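PDB 4Y4Q: sortase, SrtB family from Streptococcus pneumoniae PCS8235, which probably acts as a cysteine transpeptidase of the sortase B family, taking part in formation of the type II pilus on the bacterial surface. Local coordinates for residues N76-N81 / Y155-Y160; D83-Q88 / A105-I110; E171-D176 / D198-V203. One frame throughout, in Å; residues are numbered along the deposited sequence.

Contact 1: N76-N81 / Y155-Y160; sequences NVYGTN and YGSIYY
Asn-76 and Ser-157 form an antiparallel hydrogen-bonded pair: Asn-76 N gives its hydrogen to Ser-157 O at 2.9 Å, and Ser-157 N returns one to Asn-76 O at 2.8 Å. The next pair, Val-77 with Gly-156, is non-hydrogen-bonded and drawn in to 4.0 Å from CA to CA. A third backbone bond, Tyr-78 N to Tyr-155 O at 3.2 Å, closes the ladder just where the chain leaves the strand in a type II beta turn from Val-77 to Thr-80. Inside that turn Val-77 O accepts from both Thr-80 N and Thr-80 OG1. One water donates to Tyr-78 O and to Tyr-155 O, bridging the backbones where the strands part.

In the CH-pi contact Tyr-78 supplies the ring and Gly-156 CA the C-H. With CG anti to its carbonyl carbon (chi1 -59°), the ring is laid along the partner strand, and Gly-156 CA sits over one face, 3.9 Å from the ring centroid and displaced toward the rim. Further along, Tyr-78 OH reaches Ser-157 CB at 3.6 Å, while Tyr-78 CD2 touches Tyr-155 CB at 3.9 Å.

Strand 155-160 lies between strand 73-77 and strand 163-176, where Leu-167 pairs by backbone bonds with Gly-156 and Lys-165 with Ile-158; Trp-74 continues the first pairing to Tyr-159.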
ATOM      1  N   ASN A  76       0.160  -6.406   6.966  1.00 28.36           N
ATOM      2  CA  ASN A  76       1.396  -6.785   7.636  1.00 29.13           C
ATOM      3  C   ASN A  76       2.490  -7.030   6.597  1.00 33.82           C
ATOM      4  O   ASN A  76       2.237  -7.662   5.574  1.00 36.20           O
ATOM      5  CB  ASN A  76       1.140  -8.056   8.443  1.00 34.10           C
ATOM      6  CG  ASN A  76       2.293  -8.412   9.373  1.00 53.20           C
ATOM      7  OD1 ASN A  76       3.225  -7.629   9.571  1.00 61.84           O
ATOM      8  ND2 ASN A  76       2.222  -9.601   9.964  1.00 62.33           N
ATOM      9  N   VAL A  77       3.690  -6.511   6.843  1.00 32.85           N
ATOM     10  CA  VAL A  77       4.857  -6.896   6.059  1.00 28.28           C
ATOM     11  C   VAL A  77       5.898  -7.519   6.999  1.00 34.81           C
ATOM     12  O   VAL A  77       6.421  -6.854   7.909  1.00 31.49           O
ATOM     13  CB  VAL A  77       5.470  -5.710   5.304  1.00 28.22           C
ATOM     14  CG1 VAL A  77       6.767  -6.142   4.583  1.00 24.99           C
ATOM     15  CG2 VAL A  77       4.475  -5.144   4.308  1.00 22.96           C
ATOM     16  N   TYR A  78       6.191  -8.796   6.778  1.00 36.51           N
ATOM     17  CA  TYR A  78       6.985  -9.583   7.722  1.00 40.50           C
ATOM     18  C   TYR A  78       8.324  -8.946   8.079  1.00 33.43           C
ATOM     19  O   TYR A  78       8.951  -8.311   7.246  1.00 37.01           O
ATOM     20  CB  TYR A  78       7.192 -10.993   7.172  1.00 43.33           C
ATOM     21  CG  TYR A  78       5.890 -11.712   6.910  1.00 47.05           C
ATOM     22  CD1 TYR A  78       4.862 -11.674   7.839  1.00 53.52           C
ATOM     23  CD2 TYR A  78       5.683 -12.422   5.735  1.00 43.83           C
ATOM     24  CE1 TYR A  78       3.666 -12.330   7.612  1.00 52.78           C
ATOM     25  CE2 TYR A  78       4.478 -13.081   5.493  1.00 37.27           C
ATOM     26  CZ  TYR A  78       3.481 -13.032   6.440  1.00 45.99           C
ATOM     27  OH  TYR A  78       2.289 -13.684   6.215  1.00 53.50           O
ATOM     28  N   GLY A  79       8.746  -9.113   9.330  1.00 37.50           N
ATOM     29  CA  GLY A  79       9.992  -8.532   9.798  1.00 36.95           C
ATOM     30  C   GLY A  79      10.057  -7.006   9.797  1.00 42.55           C
ATOM     31  O   GLY A  79      11.135  -6.452  10.000  1.00 47.13           O
ATOM     32  N   THR A  80       8.933  -6.321   9.571  1.00 36.66           N
ATOM     33  CA  THR A  80       8.937  -4.857   9.626  1.00 38.84           C
ATOM     34  C   THR A  80       7.931  -4.308  10.630  1.00 38.61           C
ATOM     35  O   THR A  80       7.178  -5.074  11.233  1.00 38.44           O
ATOM     36  CB  THR A  80       8.591  -4.235   8.274  1.00 35.74           C
ATOM     37  OG1 THR A  80       7.191  -4.404   8.016  1.00 35.39           O
ATOM     38  CG2 THR A  80       9.412  -4.864   7.148  1.00 32.63           C
ATOM     39  N   ASN A  81       7.918  -2.983  10.793  1.00 33.52           N
ATOM     40  CA  ASN A  81       6.915  -2.311  11.624  1.00 43.53           C
ATOM     41  C   ASN A  81       5.636  -1.980  10.848  1.00 39.34           C
ATOM     42  O   ASN A  81       4.795  -1.226  11.316  1.00 38.23           O
ATOM     43  CB  ASN A  81       7.485  -1.029  12.239  1.00 45.23           C
ATOM     44  CG  ASN A  81       8.636  -1.300  13.205  1.00 65.03           C
ATOM     45  OD1 ASN A  81       8.557  -2.193  14.054  1.00 65.99           O
ATOM     46  ND2 ASN A  81       9.717  -0.530  13.072  1.00 65.48           N
ATOM     47  N   TYR A 155       7.715 -10.479   1.458  1.00 32.00           N
ATOM     48  CA  TYR A 155       6.364 -10.980   1.686  1.00 32.38           C
ATOM     49  C   TYR A 155       5.647 -10.308   2.853  1.00 33.38           C
ATOM     50  O   TYR A 155       6.264  -9.703   3.748  1.00 25.38           O
ATOM     51  CB  TYR A 155       6.370 -12.508   1.886  1.00 29.37           C
ATOM     52  CG  TYR A 155       6.954 -13.299   0.727  1.00 34.11           C
ATOM     53  CD1 TYR A 155       6.207 -13.556  -0.420  1.00 31.65           C
ATOM     54  CD2 TYR A 155       8.246 -13.804   0.790  1.00 33.18           C
ATOM     55  CE1 TYR A 155       6.740 -14.287  -1.474  1.00 34.05           C
ATOM     56  CE2 TYR A 155       8.784 -14.535  -0.257  1.00 34.64           C
ATOM     57  CZ  TYR A 155       8.032 -14.767  -1.388  1.00 36.86           C
ATOM     58  OH  TYR A 155       8.573 -15.501  -2.425  1.00 37.32           O
ATOM     59  N   GLY A 156       4.325 -10.433   2.825  1.00 27.74           N
ATOM     60  CA  GLY A 156       3.470  -9.904   3.867  1.00 30.92           C
ATOM     61  C   GLY A 156       2.095 -10.527   3.720  1.00 35.78           C
ATOM     62  O   GLY A 156       1.906 -11.473   2.944  1.00 36.55           O
ATOM     63  N   SER A 157       1.126 -10.017   4.467  1.00 29.40           N
ATOM     64  CA  SER A 157      -0.229 -10.523   4.336  1.00 29.60           C
ATOM     65  C   SER A 157      -1.176  -9.359   4.480  1.00 34.34           C
ATOM     66  O   SER A 157      -0.799  -8.277   4.969  1.00 29.54           O
ATOM     67  CB  SER A 157      -0.525 -11.543   5.410  1.00 35.98           C
ATOM     68  OG  SER A 157      -0.415 -10.919   6.668  1.00 47.15           O
ATOM     69  N   ILE A 158      -2.402  -9.567   4.024  1.00 36.65           N
ATOM     70  CA  ILE A 158      -3.412  -8.542   4.164  1.00 32.91           C
ATOM     71  C   ILE A 158      -4.733  -9.224   4.462  1.00 37.37           C
ATOM     72  O   ILE A 158      -5.039 -10.277   3.903  1.00 42.68           O
ATOM     73  CB  ILE A 158      -3.475  -7.646   2.907  1.00 36.31           C
ATOM     74  CG1 ILE A 158      -4.530  -6.547   3.078  1.00 31.04           C
ATOM     75  CG2 ILE A 158      -3.742  -8.474   1.656  1.00 41.21           C
ATOM     76  CD1 ILE A 158      -4.612  -5.621   1.884  1.00 29.33           C
ATOM     77  N   TYR A 159      -5.491  -8.655   5.388  1.00 42.81           N
ATOM     78  CA  TYR A 159      -6.804  -9.178   5.697  1.00 45.28           C
ATOM     79  C   TYR A 159      -7.825  -8.133   5.283  1.00 44.61           C
ATOM     80  O   TYR A 159      -7.644  -6.942   5.557  1.00 44.59           O
ATOM     81  CB  TYR A 159      -6.917  -9.476   7.187  1.00 52.95           C
ATOM     82  CG  TYR A 159      -8.253 -10.055   7.587  1.00 62.07           C
ATOM     83  CD1 TYR A 159      -9.354  -9.233   7.814  1.00 66.74           C
ATOM     84  CD2 TYR A 159      -8.418 -11.423   7.731  1.00 64.22           C
ATOM     85  CE1 TYR A 159     -10.580  -9.761   8.166  1.00 69.73           C
ATOM     86  CE2 TYR A 159      -9.635 -11.959   8.103  1.00 69.67           C
ATOM     87  CZ  TYR A 159     -10.710 -11.125   8.322  1.00 73.43           C
ATOM     88  OH  TYR A 159     -11.918 -11.670   8.695  1.00 83.40           O
ATOM     89  N   TYR A 160      -8.878  -8.578   4.602  1.00 43.57           N
ATOM     90  CA  TYR A 160      -9.961  -7.692   4.170  1.00 41.92           C
ATOM     91  C   TYR A 160     -11.193  -8.524   3.837  1.00 46.84           C
ATOM     92  O   TYR A 160     -11.075  -9.675   3.407  1.00 47.52           O
ATOM     93  CB  TYR A 160      -9.543  -6.835   2.960  1.00 36.97           C
ATOM     94  CG  TYR A 160      -9.302  -7.624   1.694  1.00 47.97           C
ATOM     95  CD1 TYR A 160     -10.348  -7.913   0.818  1.00 46.68           C
ATOM     96  CD2 TYR A 160      -8.032  -8.077   1.370  1.00 47.87           C
ATOM     97  CE1 TYR A 160     -10.134  -8.638  -0.335  1.00 46.26           C
ATOM     98  CE2 TYR A 160      -7.806  -8.800   0.210  1.00 49.31           C
ATOM     99  CZ  TYR A 160      -8.861  -9.079  -0.635  1.00 49.71           C
ATOM    100  OH  TYR A 160      -8.642  -9.801  -1.785  1.00 54.70           O
TER
HETATM  101  O   HOH W   1       8.841  -9.360   4.493  1.00 28.16           O

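Contact 2: D83-Q88 / A105-I110; sequences DYPLVQ and AATGAI
Tyr-84 and Ile-110 cross at about a right angle, the CD1 methyl of Ile-110 reaching Tyr-84 CD2 at 3.4 Å and lying close to its CB as well. The ring owes this place to a first torsion that sets CG opposite the carbonyl carbon (chi1 -63°). Its other flank is met by backbone: Thr-107 O lies in the ring plane at the edge, 3.1 Å from Tyr-84 CE1, so the ring is held between an aliphatic branch and a carbonyl oxygen. Phe-138 adds an edge-to-face ring contact to the same tyrosine.

Leu-86 meets Ile-110 differently. The two side chains run side by side and point the same way, with Leu-86 CD2 against Ile-110 CG2 at 3.6 Å. Ile-110 therefore uses both branches, CG1 with its CD1 methyl for the tyrosine and CG2 for the leucine.

Pro-85 presents its ring to the loop. Its CD packs tightly on the CG2 methyl of Thr-107, at 3.4 Å, and also approaches Gly-108 O, while Pro-85 CG lies more loosely near Ala-109 CB.

The backbones are joined by two bonds that flank Leu-86: Ile-110 N to Pro-85 O at 3.1 Å, and Val-87 N to Ile-110 O at 2.9 Å. Leu-86 CA adds a CA-H...O contact to Ile-110 O.

Such bonding on both sides of one residue marks a parallel bridge, here where the loop before strand 110-112 enters the sheet beside strand 83-88. The bridge sets strand 110-112 parallel to strand 83-88 within the mixed sheet, consistent with the beta-barrel of the sortase fold.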
ATOM      1  N   ASP A  83       2.603  -2.942  10.420  1.00 37.08           N
ATOM      2  CA  ASP A  83       1.492  -3.674  10.958  1.00 37.86           C
ATOM      3  C   ASP A  83       0.530  -2.549  11.170  1.00 39.73           C
ATOM      4  O   ASP A  83       0.836  -1.587  11.872  1.00 47.53           O
ATOM      5  CB  ASP A  83       1.862  -4.320  12.291  1.00 45.92           C
ATOM      6  CG  ASP A  83       0.784  -5.254  12.804  1.00 49.86           C
ATOM      7  OD1 ASP A  83       0.146  -5.939  11.978  1.00 46.85           O
ATOM      8  OD2 ASP A  83       0.574  -5.304  14.035  1.00 58.00           O
ATOM      9  N   TYR A  84      -0.635  -2.648  10.565  1.00 37.92           N
ATOM     10  CA  TYR A  84      -1.582  -1.552  10.700  1.00 39.75           C
ATOM     11  C   TYR A  84      -3.005  -1.951  10.324  1.00 35.75           C
ATOM     12  O   TYR A  84      -3.215  -2.744   9.395  1.00 30.88           O
ATOM     13  CB  TYR A  84      -1.159  -0.392   9.783  1.00 42.88           C
ATOM     14  CG  TYR A  84       0.189   0.228  10.103  1.00 37.87           C
ATOM     15  CD1 TYR A  84       0.454   0.757  11.365  1.00 44.62           C
ATOM     16  CD2 TYR A  84       1.182   0.318   9.130  1.00 36.34           C
ATOM     17  CE1 TYR A  84       1.687   1.335  11.662  1.00 46.16           C
ATOM     18  CE2 TYR A  84       2.416   0.897   9.415  1.00 43.94           C
ATOM     19  CZ  TYR A  84       2.661   1.400  10.683  1.00 46.10           C
ATOM     20  OH  TYR A  84       3.880   1.975  10.966  1.00 53.79           O
ATOM     21  N   PRO A  85      -3.991  -1.390  11.039  1.00 33.10           N
ATOM     22  CA  PRO A  85      -5.385  -1.522  10.608  1.00 33.20           C
ATOM     23  C   PRO A  85      -5.575  -0.711   9.347  1.00 33.12           C
ATOM     24  O   PRO A  85      -4.894   0.305   9.175  1.00 33.45           O
ATOM     25  CB  PRO A  85      -6.167  -0.867  11.746  1.00 34.10           C
ATOM     26  CG  PRO A  85      -5.200   0.094  12.379  1.00 34.57           C
ATOM     27  CD  PRO A  85      -3.853  -0.574  12.257  1.00 33.19           C
ATOM     28  N   LEU A  86      -6.478  -1.158   8.482  1.00 30.13           N
ATOM     29  CA  LEU A  86      -6.837  -0.412   7.288  1.00 29.46           C
ATOM     30  C   LEU A  86      -8.177   0.267   7.519  1.00 32.92           C
ATOM     31  O   LEU A  86      -9.103  -0.336   8.068  1.00 35.21           O
ATOM     32  CB  LEU A  86      -6.958  -1.361   6.099  1.00 32.28           C
ATOM     33  CG  LEU A  86      -5.680  -2.093   5.736  1.00 31.84           C
ATOM     34  CD1 LEU A  86      -5.930  -3.061   4.598  1.00 30.00           C
ATOM     35  CD2 LEU A  86      -4.613  -1.078   5.378  1.00 37.63           C
ATOM     36  N   VAL A  87      -8.273   1.520   7.100  1.00 34.83           N
ATOM     37  CA  VAL A  87      -9.465   2.329   7.304  1.00 34.47           C
ATOM     38  C   VAL A  87      -9.737   3.076   5.984  1.00 44.47           C
ATOM     39  O   VAL A  87      -8.848   3.163   5.129  1.00 42.21           O
ATOM     40  CB  VAL A  87      -9.236   3.266   8.523  1.00 47.26           C
ATOM     41  CG1 VAL A  87     -10.130   4.473   8.505  1.00 50.87           C
ATOM     42  CG2 VAL A  87      -9.420   2.488   9.833  1.00 48.41           C
ATOM     43  N   GLN A  88     -10.964   3.545   5.776  1.00 46.20           N
ATOM     44  CA  GLN A  88     -11.267   4.417   4.643  1.00 48.15           C
ATOM     45  C   GLN A  88     -12.170   5.549   5.093  1.00 58.57           C
ATOM     46  O   GLN A  88     -13.162   5.320   5.783  1.00 63.48           O
ATOM     47  CB  GLN A  88     -11.939   3.646   3.502  1.00 44.35           C
ATOM     48  CG  GLN A  88     -12.225   4.515   2.266  1.00 41.26           C
ATOM     49  CD  GLN A  88     -12.801   3.720   1.113  1.00 43.86           C
ATOM     50  OE1 GLN A  88     -13.790   3.003   1.273  1.00 51.51           O
ATOM     51  NE2 GLN A  88     -12.185   3.843  -0.064  1.00 40.03           N
ATOM     52  N   ALA A 105      -4.093   6.836  17.739  1.00 97.29           N
ATOM     53  CA  ALA A 105      -2.877   7.578  18.084  1.00 97.60           C
ATOM     54  C   ALA A 105      -1.758   6.590  18.409  1.00 92.86           C
ATOM     55  O   ALA A 105      -0.591   6.820  18.082  1.00 89.81           O
ATOM     56  CB  ALA A 105      -3.128   8.527  19.249  1.00102.58           C
ATOM     57  N   ALA A 106      -2.129   5.494  19.067  1.00 91.81           N
ATOM     58  CA  ALA A 106      -1.267   4.324  19.172  1.00 92.21           C
ATOM     59  C   ALA A 106      -1.456   3.518  17.893  1.00 92.85           C
ATOM     60  O   ALA A 106      -2.330   3.838  17.083  1.00 97.44           O
ATOM     61  CB  ALA A 106      -1.645   3.497  20.382  1.00 90.49           C
ATOM     62  N   THR A 107      -0.587   2.549  17.640  1.00 87.72           N
ATOM     63  CA  THR A 107      -0.791   1.650  16.509  1.00 81.91           C
ATOM     64  C   THR A 107      -0.611   2.348  15.159  1.00 77.72           C
ATOM     65  O   THR A 107       0.230   1.954  14.350  1.00 78.71           O
ATOM     66  CB  THR A 107      -2.187   0.999  16.553  1.00 80.63           C
ATOM     67  OG1 THR A 107      -2.171  -0.109  17.462  1.00 87.94           O
ATOM     68  CG2 THR A 107      -2.591   0.510  15.171  1.00 74.15           C
ATOM     69  N   GLY A 108      -1.416   3.383  14.925  1.00 72.68           N
ATOM     70  CA  GLY A 108      -1.434   4.086  13.651  1.00 64.51           C
ATOM     71  C   GLY A 108      -2.511   3.494  12.759  1.00 52.94           C
ATOM     72  O   GLY A 108      -3.086   2.464  13.092  1.00 55.43           O
ATOM     73  N   ALA A 109      -2.797   4.129  11.630  1.00 47.93           N
ATOM     74  CA  ALA A 109      -3.809   3.600  10.718  1.00 47.35           C
ATOM     75  C   ALA A 109      -3.496   3.983   9.280  1.00 45.14           C
ATOM     76  O   ALA A 109      -2.907   5.031   9.031  1.00 45.41           O
ATOM     77  CB  ALA A 109      -5.205   4.083  11.114  1.00 35.73           C
ATOM     78  N   ILE A 110      -3.902   3.132   8.340  1.00 39.02           N
ATOM     79  CA  ILE A 110      -3.609   3.337   6.926  1.00 35.08           C
ATOM     80  C   ILE A 110      -4.904   3.510   6.144  1.00 33.96           C
ATOM     81  O   ILE A 110      -5.797   2.671   6.254  1.00 36.29           O
ATOM     82  CB  ILE A 110      -2.818   2.149   6.381  1.00 40.92           C
ATOM     83  CG1 ILE A 110      -1.353   2.276   6.794  1.00 42.71           C
ATOM     84  CG2 ILE A 110      -2.888   2.092   4.881  1.00 46.83           C
ATOM     85  CD1 ILE A 110      -0.515   1.154   6.268  1.00 45.15           C
TER

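Contact 3: E171-D176 / D198-V203; sequences EMLEVD and DHLLSV
Leu-173 lays its CD2 methyl against two side chains at the end of the helix, touching Leu-200 CD1 and Val-203 CG2, each at 3.6 Å. It crosses Leu-200 at about a right angle and Val-203 more obliquely. Its first torsion places CG between the backbone N and the carbonyl carbon (chi1 52°), which turns the branch into this apolar contact. Leu-200 comes to meet it with CG anti to the backbone N (chi1 -169°), carrying CD1 toward the strand.

Two residues earlier on the same face of the strand, Glu-171 reaches across with an extended chain. Its carboxylate arrives at the backbone of the last helical turn, where Glu-171 OE2 lies 2.7 Å from Leu-200 O. Both carboxylate oxygens lie near Leu-200 O, OE2 the closer, and Glu-171 OE1 also meets the Leu-201 CD2 methyl at 3.3 Å.

The helix finishes here: Val-203 is the first residue to leave helical backbone angles, and Ser-202 OG bonds back to His-199 O at 2.6 Å. From the residue beyond the helix, Val-203 O takes a hydrogen from a water that accepts in turn from Glu-174 N, linking the strand backbone to the residue just past the helix.

The axes of strand segment 171-176 and helix segment 198-202 are 77° apart and 9.5 Å from each other at their closest approach, so the last turn of the helix, 198-202, runs crosswise to the strand segment. On the sheet itself, strand 231-240 pairs with this strand through Val-236, Ile-234 and Arg-232, and short strand 206-207, following the helix, joins it at Met-172.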
ATOM      1  N   GLU A 171       8.057  -3.672  -5.942  1.00 28.30           N
ATOM      2  CA  GLU A 171       8.637  -2.388  -6.326  1.00 30.18           C
ATOM      3  C   GLU A 171       8.697  -1.369  -5.192  1.00 25.18           C
ATOM      4  O   GLU A 171       7.790  -1.307  -4.349  1.00 29.83           O
ATOM      5  CB  GLU A 171       7.883  -1.785  -7.535  1.00 27.80           C
ATOM      6  CG  GLU A 171       8.312  -0.360  -7.850  1.00 29.76           C
ATOM      7  CD  GLU A 171       7.736   0.207  -9.149  1.00 38.42           C
ATOM      8  OE1 GLU A 171       7.082  -0.536  -9.918  1.00 37.21           O
ATOM      9  OE2 GLU A 171       7.949   1.416  -9.395  1.00 31.75           O
ATOM     10  N   MET A 172       9.769  -0.576  -5.169  1.00 23.14           N
ATOM     11  CA  MET A 172       9.777   0.652  -4.367  1.00 31.40           C
ATOM     12  C   MET A 172      10.090   1.828  -5.284  1.00 35.20           C
ATOM     13  O   MET A 172      10.948   1.736  -6.181  1.00 31.72           O
ATOM     14  CB  MET A 172      10.828   0.585  -3.253  1.00 33.62           C
ATOM     15  CG  MET A 172      10.571   1.533  -2.075  1.00 41.16           C
ATOM     16  SD  MET A 172      11.294   3.188  -2.222  1.00 57.99           S
ATOM     17  CE  MET A 172      12.679   2.797  -3.204  1.00 28.79           C
ATOM     18  N   LEU A 173       9.416   2.948  -5.067  1.00 20.41           N
ATOM     19  CA  LEU A 173       9.761   4.112  -5.858  1.00 30.66           C
ATOM     20  C   LEU A 173       9.607   5.350  -5.026  1.00 26.59           C
ATOM     21  O   LEU A 173       8.921   5.317  -3.999  1.00 28.85           O
ATOM     22  CB  LEU A 173       8.924   4.184  -7.146  1.00 38.99           C
ATOM     23  CG  LEU A 173       7.395   4.094  -7.175  1.00 45.10           C
ATOM     24  CD1 LEU A 173       6.789   5.195  -6.396  1.00 58.22           C
ATOM     25  CD2 LEU A 173       6.912   4.265  -8.601  1.00 49.67           C
ATOM     26  N   GLU A 174      10.238   6.432  -5.469  1.00 29.34           N
ATOM     27  CA  GLU A 174      10.063   7.742  -4.851  1.00 36.64           C
ATOM     28  C   GLU A 174       9.511   8.678  -5.910  1.00 31.37           C
ATOM     29  O   GLU A 174       9.979   8.674  -7.051  1.00 37.39           O
ATOM     30  CB  GLU A 174      11.399   8.269  -4.292  1.00 48.94           C
ATOM     31  CG  GLU A 174      11.950   7.422  -3.126  1.00 64.07           C
ATOM     32  CD  GLU A 174      13.334   7.865  -2.639  1.00 82.73           C
ATOM     33  OE1 GLU A 174      13.956   8.747  -3.277  1.00 92.44           O
ATOM     34  OE2 GLU A 174      13.802   7.320  -1.613  1.00 85.57           O
ATOM     35  N   VAL A 175       8.509   9.469  -5.541  1.00 27.75           N
ATOM     36  CA  VAL A 175       7.829  10.342  -6.496  1.00 36.60           C
ATOM     37  C   VAL A 175       7.409  11.611  -5.800  1.00 39.42           C
ATOM     38  O   VAL A 175       7.453  11.698  -4.569  1.00 41.12           O
ATOM     39  CB  VAL A 175       6.527   9.695  -7.026  1.00 39.80           C
ATOM     40  CG1 VAL A 175       6.824   8.490  -7.893  1.00 39.70           C
ATOM     41  CG2 VAL A 175       5.629   9.300  -5.855  1.00 34.83           C
ATOM     42  N   ASP A 176       6.976  12.585  -6.589  1.00 37.37           N
ATOM     43  CA  ASP A 176       6.405  13.802  -6.044  1.00 39.59           C
ATOM     44  C   ASP A 176       4.934  13.544  -5.731  1.00 41.16           C
ATOM     45  O   ASP A 176       4.307  12.686  -6.352  1.00 43.26           O
ATOM     46  CB  ASP A 176       6.544  14.938  -7.043  1.00 41.63           C
ATOM     47  CG  ASP A 176       5.725  16.142  -6.660  1.00 49.18           C
ATOM     48  OD1 ASP A 176       6.230  16.956  -5.855  1.00 51.96           O
ATOM     49  OD2 ASP A 176       4.575  16.267  -7.157  1.00 47.73           O
ATOM     50  N   ASP A 198       3.282  -0.451 -16.867  1.00 38.74           N
ATOM     51  CA  ASP A 198       4.527  -0.260 -17.594  1.00 41.87           C
ATOM     52  C   ASP A 198       5.258   0.999 -17.131  1.00 38.33           C
ATOM     53  O   ASP A 198       6.486   1.000 -16.998  1.00 40.06           O
ATOM     54  CB  ASP A 198       4.273  -0.219 -19.104  1.00 51.36           C
ATOM     55  CG  ASP A 198       4.056  -1.606 -19.710  1.00 61.84           C
ATOM     56  OD1 ASP A 198       3.871  -2.576 -18.948  1.00 66.02           O
ATOM     57  OD2 ASP A 198       4.067  -1.720 -20.955  1.00 68.72           O
ATOM     58  N   HIS A 199       4.509   2.068 -16.879  1.00 32.94           N
ATOM     59  CA  HIS A 199       5.118   3.319 -16.428  1.00 39.36           C
ATOM     60  C   HIS A 199       5.595   3.176 -14.990  1.00 36.76           C
ATOM     61  O   HIS A 199       6.734   3.530 -14.667  1.00 38.89           O
ATOM     62  CB  HIS A 199       4.153   4.513 -16.553  1.00 36.28           C
ATOM     63  CG  HIS A 199       4.724   5.793 -16.026  1.00 38.11           C
ATOM     64  ND1 HIS A 199       4.448   6.266 -14.758  1.00 41.13           N
ATOM     65  CD2 HIS A 199       5.592   6.676 -16.575  1.00 40.37           C
ATOM     66  CE1 HIS A 199       5.110   7.395 -14.557  1.00 39.42           C
ATOM     67  NE2 HIS A 199       5.811   7.662 -15.643  1.00 40.55           N
ATOM     68  N   LEU A 200       4.715   2.656 -14.137  1.00 34.71           N
ATOM     69  CA  LEU A 200       5.043   2.408 -12.733  1.00 30.86           C
ATOM     70  C   LEU A 200       6.390   1.686 -12.603  1.00 31.42           C
ATOM     71  O   LEU A 200       7.276   2.133 -11.884  1.00 38.30           O
ATOM     72  CB  LEU A 200       3.928   1.597 -12.074  1.00 36.97           C
ATOM     73  CG  LEU A 200       3.936   1.452 -10.550  1.00 37.13           C
ATOM     74  CD1 LEU A 200       3.898   2.817  -9.862  1.00 35.27           C
ATOM     75  CD2 LEU A 200       2.755   0.611 -10.110  1.00 32.29           C
ATOM     76  N   LEU A 201       6.560   0.602 -13.345  1.00 31.21           N
ATOM     77  CA  LEU A 201       7.812  -0.137 -13.315  1.00 38.11           C
ATOM     78  C   LEU A 201       8.998   0.685 -13.832  1.00 43.58           C
ATOM     79  O   LEU A 201      10.105   0.578 -13.309  1.00 43.47           O
ATOM     80  CB  LEU A 201       7.667  -1.448 -14.099  1.00 44.28           C
ATOM     81  CG  LEU A 201       6.725  -2.456 -13.424  1.00 47.60           C
ATOM     82  CD1 LEU A 201       6.321  -3.595 -14.364  1.00 46.68           C
ATOM     83  CD2 LEU A 201       7.363  -3.011 -12.140  1.00 49.74           C
ATOM     84  N   SER A 202       8.771   1.515 -14.847  1.00 45.33           N
ATOM     85  CA  SER A 202       9.878   2.230 -15.483  1.00 41.62           C
ATOM     86  C   SER A 202      10.522   3.270 -14.568  1.00 40.61           C
ATOM     87  O   SER A 202      11.670   3.646 -14.780  1.00 54.44           O
ATOM     88  CB  SER A 202       9.439   2.886 -16.805  1.00 43.86           C
ATOM     89  OG  SER A 202       8.439   3.866 -16.590  1.00 44.30           O
ATOM     90  N   VAL A 203       9.788   3.736 -13.561  1.00 38.32           N
ATOM     91  CA  VAL A 203      10.321   4.751 -12.648  1.00 35.47           C
ATOM     92  C   VAL A 203      10.716   4.157 -11.285  1.00 36.71           C
ATOM     93  O   VAL A 203      10.928   4.887 -10.306  1.00 34.91           O
ATOM     94  CB  VAL A 203       9.323   5.917 -12.459  1.00 37.27           C
ATOM     95  CG1 VAL A 203       9.069   6.621 -13.797  1.00 37.75           C
ATOM     96  CG2 VAL A 203       8.015   5.409 -11.878  1.00 35.42           C
TER
HETATM   97  O   HOH W   2      12.053   5.913  -7.999  1.00 40.06           O

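All three contacts involve strands of one mixed sheet, but only contacts 1 and 2 touch, through Ile-158 with Leu-86 and Asn-76 with Asp-83. These two sit on the adjacent strands 73-77 and 83-88, with contact 2 nested within the loop closed by contact 1. Contact 3 follows both in series, on the opposite side of the chain's centre from contact 2. Contact 1 is only partly buried and relies on an antiparallel backbone ladder with a water bridge; contact 2, buried, combines a parallel bridge with apolar packing. Contact 3, also buried, joins helix to strand by leucine and valine packing, an acid set against a helix carbonyl, and a water between backbones, with no beta bridge.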